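Local coordinates for protein endolysin 2638A (Staphylococcus phage 2638A, PDB 7AQH) that degrades the peptidoglycan of the staphylococcal host to release new virions, here represented by its C-terminal SH3b cell wall-binding domain, at residues V63-F68 and V73-R78. Residues are numbered along the deposited sequence; the frame is centred on the assembly and turned at random.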
loop_
_atom_site.group_PDB
_atom_site.type_symbol
_atom_site.label_atom_id
_atom_site.label_comp_id
_atom_site.label_asym_id
_atom_site.label_seq_id
_atom_site.Cartn_x
_atom_site.Cartn_y
_atom_site.Cartn_z
ATOM N N VAL A 63 1.864 -0.017 -0.319
ATOM C CA VAL A 63 2.991 0.900 -0.203
ATOM C C VAL A 63 2.766 1.757 1.032
ATOM O O VAL A 63 1.628 2.128 1.340
ATOM C CB VAL A 63 3.155 1.782 -1.459
ATOM C CG1 VAL A 63 3.298 0.916 -2.702
ATOM C CG2 VAL A 63 1.979 2.738 -1.595
ATOM N N SER A 64 3.848 2.067 1.741
ATOM C CA SER A 64 3.760 2.794 2.997
ATOM C C SER A 64 4.670 4.012 2.960
ATOM O O SER A 64 5.666 4.046 2.233
ATOM C CB SER A 64 4.136 1.905 4.191
ATOM O OG SER A 64 5.497 1.516 4.126
ATOM N N TRP A 65 4.308 5.015 3.755
ATOM C CA TRP A 65 5.113 6.219 3.899
ATOM C C TRP A 65 4.755 6.865 5.227
ATOM O O TRP A 65 3.760 6.512 5.864
ATOM C CB TRP A 65 4.875 7.196 2.744
ATOM C CG TRP A 65 3.514 7.826 2.778
ATOM C CD1 TRP A 65 3.169 8.996 3.392
ATOM C CD2 TRP A 65 2.316 7.320 2.179
ATOM N NE1 TRP A 65 1.831 9.249 3.211
ATOM C CE2 TRP A 65 1.285 8.236 2.468
ATOM C CE3 TRP A 65 2.015 6.182 1.424
ATOM C CZ2 TRP A 65 -0.024 8.049 2.031
ATOM C CZ3 TRP A 65 0.715 5.999 0.990
ATOM C CH2 TRP A 65 -0.288 6.927 1.295
ATOM N N GLU A 66 5.583 7.818 5.641
ATOM C CA GLU A 66 5.326 8.587 6.846
ATOM C C GLU A 66 4.758 9.946 6.461
ATOM O O GLU A 66 5.210 10.568 5.495
ATOM C CB GLU A 66 6.602 8.759 7.673
ATOM C CG GLU A 66 7.105 7.475 8.317
ATOM C CD GLU A 66 7.933 6.628 7.368
ATOM O OE1 GLU A 66 8.220 7.096 6.245
ATOM O OE2 GLU A 66 8.296 5.494 7.744
ATOM N N THR A 67 3.767 10.404 7.222
ATOM C CA THR A 67 3.156 11.699 6.981
ATOM C C THR A 67 3.957 12.797 7.678
ATOM O O THR A 67 4.975 12.548 8.328
ATOM C CB THR A 67 1.702 11.695 7.454
ATOM O OG1 THR A 67 1.658 11.469 8.869
ATOM C CG2 THR A 67 0.915 10.601 6.748
ATOM N N PHE A 68 3.493 14.039 7.532
ATOM C CA PHE A 68 4.144 15.151 8.213
ATOM C C PHE A 68 4.047 14.987 9.718
ATOM O O PHE A 68 4.937 15.422 10.460
ATOM C CB PHE A 68 3.527 16.479 7.782
ATOM C CG PHE A 68 4.236 17.671 8.343
ATOM C CD1 PHE A 68 3.646 18.451 9.322
ATOM C CD2 PHE A 68 5.508 18.000 7.905
ATOM C CE1 PHE A 68 4.306 19.545 9.842
ATOM C CE2 PHE A 68 6.173 19.092 8.422
ATOM C CZ PHE A 68 5.571 19.866 9.392
ATOM N N VAL A 73 1.333 5.447 7.037
ATOM C CA VAL A 73 0.108 5.165 6.298
ATOM C C VAL A 73 0.394 4.093 5.257
ATOM O O VAL A 73 1.408 4.154 4.553
ATOM C CB VAL A 73 -0.465 6.431 5.626
ATOM C CG1 VAL A 73 -1.720 6.090 4.839
ATOM C CG2 VAL A 73 -0.755 7.504 6.666
ATOM N N TYR A 74 -0.504 3.118 5.160
ATOM C CA TYR A 74 -0.393 2.024 4.206
ATOM C C TYR A 74 -1.504 2.132 3.171
ATOM O O TYR A 74 -2.652 2.439 3.507
ATOM C CB TYR A 74 -0.465 0.669 4.914
ATOM C CG TYR A 74 0.606 0.470 5.961
ATOM C CD1 TYR A 74 0.454 0.981 7.242
ATOM C CD2 TYR A 74 1.765 -0.239 5.672
ATOM C CE1 TYR A 74 1.431 0.803 8.203
ATOM C CE2 TYR A 74 2.746 -0.425 6.628
ATOM C CZ TYR A 74 2.573 0.097 7.892
ATOM O OH TYR A 74 3.545 -0.085 8.848
ATOM N N MET A 75 -1.159 1.871 1.909
ATOM C CA MET A 75 -2.103 1.986 0.809
ATOM C C MET A 75 -2.014 0.752 -0.079
ATOM O O MET A 75 -0.904 0.342 -0.462
ATOM C CB MET A 75 -1.830 3.251 -0.015
ATOM C CG MET A 75 -2.898 3.557 -1.051
ATOM S SD MET A 75 -2.304 4.630 -2.374
ATOM C CE MET A 75 -1.581 5.969 -1.434
ATOM N N PRO A 76 -3.140 0.133 -0.429
ATOM C CA PRO A 76 -3.107 -0.947 -1.418
ATOM C C PRO A 76 -2.916 -0.392 -2.820
ATOM O O PRO A 76 -3.367 0.709 -3.144
ATOM C CB PRO A 76 -4.478 -1.611 -1.262
ATOM C CG PRO A 76 -5.361 -0.508 -0.782
ATOM C CD PRO A 76 -4.498 0.373 0.088
ATOM N N VAL A 77 -2.236 -1.172 -3.659
ATOM C CA VAL A 77 -1.900 -0.713 -5.002
ATOM C C VAL A 77 -2.242 -1.777 -6.036
ATOM O O VAL A 77 -2.211 -1.512 -7.243
ATOM C CB VAL A 77 -0.413 -0.321 -5.092
ATOM C CG1 VAL A 77 -0.125 0.871 -4.191
ATOM C CG2 VAL A 77 0.470 -1.503 -4.721
ATOM N N ARG A 78 -2.568 -2.983 -5.579
ATOM C CA ARG A 78 -2.905 -4.057 -6.505
ATOM C C ARG A 78 -3.277 -5.298 -5.706
ATOM O O ARG A 78 -2.868 -5.461 -4.553
ATOM C CB ARG A 78 -1.748 -4.363 -7.461
ATOM C CG ARG A 78 -0.554 -5.036 -6.805
ATOM C CD ARG A 78 0.691 -4.890 -7.665
ATOM N NE ARG A 78 0.430 -5.221 -9.063
ATOM C CZ ARG A 78 1.340 -5.150 -10.029
ATOM N NH1 ARG A 78 2.576 -4.758 -9.750
ATOM N NH2 ARG A 78 1.014 -5.469 -11.274
#
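In the β hairpin of strands 60-66 and 72-77, part of the antiparallel sheet of this SH3b domain, V63 faces M75 and W65 faces V73 as hydrogen-bonded pairs, while S64 and Y74 between them form a non-hydrogen-bonded one. Two reciprocal bonds close each outer pair: V63 N to M75 O (2.8 Å) with M75 N to V63 O, and V73 N to W65 O (2.9 Å) with W65 N to V73 O. V73 O also takes a CA-H contact from S64 CA at 3.1 Å.

With CG between the backbone N and the carbonyl carbon (chi1 70°) and the ring turned by chi2 of 91°, the W65 indole lies with one face over V73 CB. This CH-pi contact runs 4.2 Å to the centroid of the six-membered ring, 22° off its normal, and V73 CG1 meets CZ2. M75 CB approaches CZ3 of the same ring. Beyond W65, T67 CG2 touches V73 CG2 at 3.5 Å; at the other end V63 CG1 meets V77 CG1 at 3.7 Å, the two side chains crossing at about a right angle. On strand 48-51, Y51 touches V63, and I49 touches W65 and M75; V73 and M75 also touch strand 26-30.

On the opposite face S64 CB rests 3.5 Å from Y74 CD2. The backbone bonds thus hold the two strands in register, while a hydrogen bond from Q55 NE2, on neighbouring strand 53-57, satisfies the buried S64 OG.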